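Local coordinates for basic membrane lipoprotein (Brucella melitensis biovar Abortus, PDB 3S99) that binds adenine and probably other purines such as guanine, and may serve as the substrate-binding component of an ABC-type purine uptake system, at residues T121-G135 with W271-V285. Residues are numbered along the deposited sequence; the frame is centred on the assembly and turned at random.
Sequences TADNMSAYNARFYEG and WKSQNIWWGMKEGLV
A127 to A130 pair in parallel register with N275 to W278, the short strand axes 4.6 Å apart, joined by a ladder of backbone bonds from A127 N to R131 N. W277 makes the largest single contribution. Its CG stands anti to the backbone N (chi1 -166°), which swings the indole across toward strand 125-130, alongside N129, and places NE1 at A130 O. The N129 amide covers one face almost parallel to the ring, ND2 3.5 Å from CE2 of W277. Over the opposite face R131 lays its extended chain: CG sits 3.8 Å from the centroid of the five-membered ring, a CH-pi contact, and the guanidinium stacks on the six-membered ring at 24° as a cation-pi pair. W277 NE1 gives its proton to A130 O at 3.1 Å; the oxygen lies in the indole plane, but the donor stands above the carbonyl plane. R131 NH1 bonds Y133 OH, NH2 forms a salt bridge with D337, and NE reaches a water shared with W277 O and E282 OE2, which together fix the guanidinium's rotation. On the other face of the sheet, A130 CB meets V285 CG2 at 3.6 Å. Past the strand ends, E134 OE1 accepts a hydrogen bond from M280 N at 2.7 Å, nearly along its C-O axis. At the opposite end, S126 OG accepts one from Q274 N at 3.1 Å, with W271 CZ2 against the same oxygen; W271 NE1 bonds E114. Strand 275-278 thus closes one edge of a six-stranded parallel sheet, and helix 132-146 and strand 285-287 lead into the other domain, the two-domain hinged architecture of periplasmic-binding-protein-like BMP lipoproteins, with F132 near the bound adenine.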
loop_
_atom_site.group_PDB
_atom_site.type_symbol
_atom_site.label_atom_id
_atom_site.label_comp_id
_atom_site.label_asym_id
_atom_site.label_seq_id
_atom_site.Cartn_x
_atom_site.Cartn_y
_atom_site.Cartn_z
ATOM N N THR A 121 -17.779 -6.580 -3.532
ATOM C CA THR A 121 -18.751 -5.878 -2.707
ATOM C C THR A 121 -20.037 -6.727 -2.550
ATOM O O THR A 121 -20.191 -7.784 -3.180
ATOM C CB THR A 121 -19.063 -4.499 -3.327
ATOM O OG1 THR A 121 -19.403 -4.648 -4.708
ATOM C CG2 THR A 121 -17.868 -3.564 -3.237
ATOM N N ALA A 122 -20.969 -6.233 -1.745
ATOM C CA ALA A 122 -22.242 -6.861 -1.496
ATOM C C ALA A 122 -23.203 -5.724 -1.125
ATOM O O ALA A 122 -22.750 -4.586 -0.897
ATOM C CB ALA A 122 -22.109 -7.879 -0.287
ATOM N N ASP A 123 -24.485 -6.008 -0.967
ATOM C CA ASP A 123 -25.434 -4.955 -0.558
ATOM C C ASP A 123 -25.082 -4.215 0.739
ATOM O O ASP A 123 -25.464 -3.049 0.915
ATOM C CB ASP A 123 -26.876 -5.465 -0.538
ATOM C CG ASP A 123 -27.083 -6.681 0.386
ATOM O OD1 ASP A 123 -26.486 -6.706 1.458
ATOM O OD2 ASP A 123 -27.838 -7.636 0.027
ATOM N N ASN A 124 -24.372 -4.899 1.644
ATOM C CA ASN A 124 -23.864 -4.319 2.888
ATOM C C ASN A 124 -22.318 -4.368 3.044
ATOM O O ASN A 124 -21.812 -4.432 4.176
ATOM C CB ASN A 124 -24.504 -5.018 4.092
ATOM C CG ASN A 124 -24.062 -6.479 4.247
ATOM O OD1 ASN A 124 -23.674 -7.137 3.278
ATOM N ND2 ASN A 124 -24.145 -6.993 5.486
ATOM N N MET A 125 -21.594 -4.366 1.928
ATOM C CA MET A 125 -20.117 -4.436 1.914
ATOM C C MET A 125 -19.566 -3.526 0.798
ATOM O O MET A 125 -19.910 -3.714 -0.356
ATOM C CB MET A 125 -19.642 -5.861 1.616
ATOM C CG MET A 125 -18.134 -6.057 1.679
ATOM S SD MET A 125 -17.695 -7.709 1.099
ATOM C CE MET A 125 -15.925 -7.484 0.847
ATOM N N SER A 126 -18.702 -2.591 1.186
ATOM C CA SER A 126 -17.954 -1.733 0.312
ATOM C C SER A 126 -16.510 -2.218 0.247
ATOM O O SER A 126 -16.032 -2.961 1.116
ATOM C CB SER A 126 -18.005 -0.275 0.805
ATOM O OG SER A 126 -19.305 0.260 0.671
ATOM N N ALA A 127 -15.827 -1.773 -0.791
ATOM C CA ALA A 127 -14.448 -2.105 -1.054
ATOM C C ALA A 127 -13.726 -0.817 -1.301
ATOM O O ALA A 127 -14.076 -0.029 -2.191
ATOM C CB ALA A 127 -14.301 -3.038 -2.303
ATOM N N TYR A 128 -12.652 -0.626 -0.568
ATOM C CA TYR A 128 -11.896 0.577 -0.701
ATOM C C TYR A 128 -10.446 0.264 -0.991
ATOM O O TYR A 128 -9.738 -0.348 -0.182
ATOM C CB TYR A 128 -12.137 1.488 0.509
ATOM C CG TYR A 128 -11.609 0.981 1.870
ATOM C CD1 TYR A 128 -12.333 0.077 2.630
ATOM C CD2 TYR A 128 -10.389 1.426 2.375
ATOM C CE1 TYR A 128 -11.856 -0.368 3.860
ATOM C CE2 TYR A 128 -9.908 0.984 3.581
ATOM C CZ TYR A 128 -10.657 0.096 4.337
ATOM O OH TYR A 128 -10.194 -0.335 5.558
ATOM N N ASN A 129 -10.018 0.677 -2.186
ATOM C CA ASN A 129 -8.683 0.413 -2.692
ATOM C C ASN A 129 -7.934 1.725 -2.984
ATOM O O ASN A 129 -8.557 2.738 -3.293
ATOM C CB ASN A 129 -8.814 -0.476 -3.958
ATOM C CG ASN A 129 -7.510 -1.162 -4.331
ATOM O OD1 ASN A 129 -6.552 -1.093 -3.569
ATOM N ND2 ASN A 129 -7.479 -1.852 -5.498
ATOM N N ALA A 130 -6.606 1.715 -2.837
ATOM C CA ALA A 130 -5.770 2.889 -3.088
ATOM C C ALA A 130 -4.817 2.572 -4.206
ATOM O O ALA A 130 -4.273 1.471 -4.248
ATOM C CB ALA A 130 -4.968 3.287 -1.844
ATOM N N ARG A 131 -4.585 3.540 -5.093
ATOM C CA ARG A 131 -3.598 3.373 -6.153
ATOM C C ARG A 131 -2.175 3.579 -5.606
ATOM O O ARG A 131 -1.497 4.556 -5.978
ATOM C CB ARG A 131 -3.848 4.373 -7.279
ATOM C CG ARG A 131 -5.205 4.234 -7.932
ATOM C CD ARG A 131 -5.330 5.101 -9.187
ATOM N NE ARG A 131 -6.684 5.024 -9.721
ATOM C CZ ARG A 131 -7.132 4.116 -10.584
ATOM N NH1 ARG A 131 -6.330 3.199 -11.092
ATOM N NH2 ARG A 131 -8.417 4.126 -10.957
ATOM N N PHE A 132 -1.729 2.668 -4.733
ATOM C CA PHE A 132 -0.404 2.791 -4.151
ATOM C C PHE A 132 0.710 2.913 -5.209
ATOM O O PHE A 132 1.724 3.547 -4.986
ATOM C CB PHE A 132 -0.062 1.585 -3.286
ATOM C CG PHE A 132 -1.141 1.181 -2.309
ATOM C CD1 PHE A 132 -1.382 1.923 -1.171
ATOM C CD2 PHE A 132 -1.894 0.045 -2.524
ATOM C CE1 PHE A 132 -2.345 1.535 -0.279
ATOM C CE2 PHE A 132 -2.862 -0.358 -1.606
ATOM C CZ PHE A 132 -3.083 0.408 -0.488
ATOM N N TYR A 133 0.518 2.278 -6.345
ATOM C CA TYR A 133 1.502 2.266 -7.435
ATOM C C TYR A 133 1.799 3.678 -7.974
ATOM O O TYR A 133 2.817 3.881 -8.647
ATOM C CB TYR A 133 1.036 1.327 -8.566
ATOM C CG TYR A 133 -0.150 1.871 -9.343
ATOM C CD1 TYR A 133 -1.433 1.424 -9.104
ATOM C CD2 TYR A 133 0.023 2.872 -10.296
ATOM C CE1 TYR A 133 -2.523 1.955 -9.813
ATOM C CE2 TYR A 133 -1.054 3.405 -10.990
ATOM C CZ TYR A 133 -2.317 2.927 -10.744
ATOM O OH TYR A 133 -3.352 3.492 -11.430
ATOM N N GLU A 134 0.950 4.655 -7.670
ATOM C CA GLU A 134 1.231 6.023 -8.049
ATOM C C GLU A 134 2.425 6.549 -7.265
ATOM O O GLU A 134 3.321 7.145 -7.845
ATOM C CB GLU A 134 0.009 6.920 -7.873
ATOM C CG GLU A 134 -1.097 6.653 -8.888
ATOM C CD GLU A 134 -2.318 7.583 -8.734
ATOM O OE1 GLU A 134 -2.483 8.160 -7.659
ATOM O OE2 GLU A 134 -3.116 7.728 -9.693
ATOM N N GLY A 135 2.475 6.242 -5.961
ATOM C CA GLY A 135 3.615 6.567 -5.113
ATOM C C GLY A 135 4.850 5.802 -5.515
ATOM O O GLY A 135 5.953 6.318 -5.438
ATOM N N TRP A 271 -25.417 5.450 4.163
ATOM C CA TRP A 271 -24.324 4.562 3.753
ATOM C C TRP A 271 -24.885 3.601 2.728
ATOM O O TRP A 271 -25.868 2.918 2.968
ATOM C CB TRP A 271 -23.761 3.756 4.935
ATOM C CG TRP A 271 -22.534 2.889 4.641
ATOM C CD1 TRP A 271 -21.248 3.183 4.970
ATOM C CD2 TRP A 271 -22.483 1.582 4.013
ATOM N NE1 TRP A 271 -20.405 2.158 4.608
ATOM C CE2 TRP A 271 -21.129 1.171 4.004
ATOM C CE3 TRP A 271 -23.430 0.739 3.452
ATOM C CZ2 TRP A 271 -20.709 -0.054 3.457
ATOM C CZ3 TRP A 271 -23.001 -0.492 2.880
ATOM C CH2 TRP A 271 -21.671 -0.883 2.939
ATOM N N LYS A 272 -24.233 3.554 1.594
ATOM C CA LYS A 272 -24.556 2.600 0.553
ATOM C C LYS A 272 -23.276 1.941 0.037
ATOM O O LYS A 272 -22.184 2.579 -0.020
ATOM C CB LYS A 272 -25.279 3.331 -0.577
ATOM C CG LYS A 272 -26.674 3.880 -0.205
ATOM C CD LYS A 272 -27.329 4.712 -1.363
ATOM C CE LYS A 272 -26.688 6.088 -1.477
ATOM N NZ LYS A 272 -27.015 6.920 -0.247
ATOM N N SER A 273 -23.428 0.692 -0.404
ATOM C CA SER A 273 -22.330 -0.115 -0.943
ATOM C C SER A 273 -21.702 0.552 -2.157
ATOM O O SER A 273 -22.410 1.096 -3.011
ATOM C CB SER A 273 -22.871 -1.500 -1.339
ATOM O OG SER A 273 -21.935 -2.281 -2.053
ATOM N N GLN A 274 -20.368 0.528 -2.201
ATOM C CA GLN A 274 -19.583 1.119 -3.265
ATOM C C GLN A 274 -18.233 0.418 -3.339
ATOM O O GLN A 274 -17.691 -0.080 -2.318
ATOM C CB GLN A 274 -19.349 2.631 -3.011
ATOM C CG GLN A 274 -18.448 2.919 -1.779
ATOM C CD GLN A 274 -18.337 4.396 -1.485
ATOM O OE1 GLN A 274 -19.177 5.167 -1.896
ATOM N NE2 GLN A 274 -17.336 4.779 -0.726
ATOM N N ASN A 275 -17.695 0.381 -4.543
ATOM C CA ASN A 275 -16.350 -0.099 -4.847
ATOM C C ASN A 275 -15.570 1.101 -5.423
ATOM O O ASN A 275 -15.956 1.697 -6.457
ATOM C CB ASN A 275 -16.467 -1.266 -5.852
ATOM C CG ASN A 275 -15.152 -1.649 -6.505
ATOM O OD1 ASN A 275 -14.251 -0.823 -6.702
ATOM N ND2 ASN A 275 -15.050 -2.918 -6.887
ATOM N N ILE A 276 -14.476 1.449 -4.767
ATOM C CA ILE A 276 -13.684 2.613 -5.170
ATOM C C ILE A 276 -12.200 2.269 -5.251
ATOM O O ILE A 276 -11.675 1.438 -4.488
ATOM C CB ILE A 276 -13.932 3.840 -4.205
ATOM C CG1 ILE A 276 -13.575 3.517 -2.744
ATOM C CG2 ILE A 276 -15.376 4.270 -4.257
ATOM C CD1 ILE A 276 -12.249 4.035 -2.317
ATOM N N TRP A 277 -11.522 2.908 -6.189
ATOM C CA TRP A 277 -10.096 2.782 -6.287
ATOM C C TRP A 277 -9.575 4.162 -6.520
ATOM O O TRP A 277 -9.757 4.746 -7.607
ATOM C CB TRP A 277 -9.699 1.825 -7.414
ATOM C CG TRP A 277 -8.259 1.380 -7.355
ATOM C CD1 TRP A 277 -7.378 1.556 -6.328
ATOM C CD2 TRP A 277 -7.565 0.636 -8.353
ATOM N NE1 TRP A 277 -6.167 0.968 -6.626
ATOM C CE2 TRP A 277 -6.256 0.390 -7.864
ATOM C CE3 TRP A 277 -7.918 0.147 -9.615
ATOM C CZ2 TRP A 277 -5.294 -0.324 -8.595
ATOM C CZ3 TRP A 277 -6.943 -0.595 -10.350
ATOM C CH2 TRP A 277 -5.640 -0.786 -9.831
ATOM N N TRP A 278 -8.977 4.731 -5.475
ATOM C CA TRP A 278 -8.576 6.125 -5.539
ATOM C C TRP A 278 -7.073 6.267 -5.317
ATOM O O TRP A 278 -6.440 5.400 -4.710
ATOM C CB TRP A 278 -9.316 6.935 -4.482
ATOM C CG TRP A 278 -10.787 7.076 -4.673
ATOM C CD1 TRP A 278 -11.516 6.854 -5.826
ATOM C CD2 TRP A 278 -11.725 7.517 -3.690
ATOM N NE1 TRP A 278 -12.849 7.095 -5.594
ATOM C CE2 TRP A 278 -13.006 7.531 -4.305
ATOM C CE3 TRP A 278 -11.612 7.908 -2.351
ATOM C CZ2 TRP A 278 -14.172 7.894 -3.609
ATOM C CZ3 TRP A 278 -12.772 8.298 -1.662
ATOM C CH2 TRP A 278 -14.033 8.267 -2.288
ATOM N N GLY A 279 -6.520 7.394 -5.784
ATOM C CA GLY A 279 -5.088 7.637 -5.723
ATOM C C GLY A 279 -4.764 9.012 -5.206
ATOM O O GLY A 279 -5.413 9.518 -4.270
ATOM N N MET A 280 -3.764 9.637 -5.822
ATOM C CA MET A 280 -3.268 10.913 -5.341
ATOM C C MET A 280 -4.275 12.049 -5.573
ATOM O O MET A 280 -4.416 12.929 -4.723
ATOM C CB MET A 280 -1.933 11.242 -6.005
ATOM C CG MET A 280 -0.810 10.307 -5.578
ATOM S SD MET A 280 0.773 10.612 -6.384
ATOM C CE MET A 280 1.844 9.767 -5.217
ATOM N N LYS A 281 -4.957 12.029 -6.726
ATOM C CA LYS A 281 -5.886 13.095 -7.083
ATOM C C LYS A 281 -6.977 13.210 -6.046
ATOM O O LYS A 281 -7.360 14.319 -5.654
ATOM C CB LYS A 281 -6.507 12.851 -8.470
ATOM C CG LYS A 281 -7.504 13.967 -8.937
ATOM C CD LYS A 281 -7.918 13.680 -10.407
ATOM C CE LYS A 281 -8.878 14.725 -11.019
ATOM N NZ LYS A 281 -10.280 14.590 -10.523
ATOM N N GLU A 282 -7.473 12.044 -5.615
ATOM C CA GLU A 282 -8.587 11.953 -4.703
ATOM C C GLU A 282 -8.125 12.080 -3.255
ATOM O O GLU A 282 -8.952 12.203 -2.362
ATOM C CB GLU A 282 -9.316 10.619 -4.870
ATOM C CG GLU A 282 -9.928 10.398 -6.259
ATOM C CD GLU A 282 -8.999 9.695 -7.218
ATOM O OE1 GLU A 282 -7.790 9.570 -6.891
ATOM O OE2 GLU A 282 -9.478 9.270 -8.303
ATOM N N GLY A 283 -6.816 11.980 -3.025
ATOM C CA GLY A 283 -6.239 12.191 -1.707
ATOM C C GLY A 283 -6.033 10.985 -0.803
ATOM O O GLY A 283 -5.749 11.155 0.376
ATOM N N LEU A 284 -6.146 9.774 -1.343
ATOM C CA LEU A 284 -6.080 8.579 -0.548
ATOM C C LEU A 284 -4.610 8.159 -0.387
ATOM O O LEU A 284 -4.253 7.488 0.560
ATOM C CB LEU A 284 -6.928 7.455 -1.181
ATOM C CG LEU A 284 -7.463 6.337 -0.282
ATOM C CD1 LEU A 284 -8.352 6.887 0.920
ATOM C CD2 LEU A 284 -8.251 5.301 -1.127
ATOM N N VAL A 285 -3.779 8.562 -1.342
ATOM C CA VAL A 285 -2.356 8.310 -1.313
ATOM C C VAL A 285 -1.613 9.644 -1.457
ATOM O O VAL A 285 -1.980 10.474 -2.295
ATOM C CB VAL A 285 -1.963 7.336 -2.476
ATOM C CG1 VAL A 285 -0.433 7.225 -2.600
ATOM C CG2 VAL A 285 -2.596 5.979 -2.222
HETATM O O HOH W 1 -17.428 -4.782 -6.433
HETATM O O HOH W 2 -9.005 6.751 -9.362
HETATM O O HOH W 3 -4.176 10.240 -8.953
#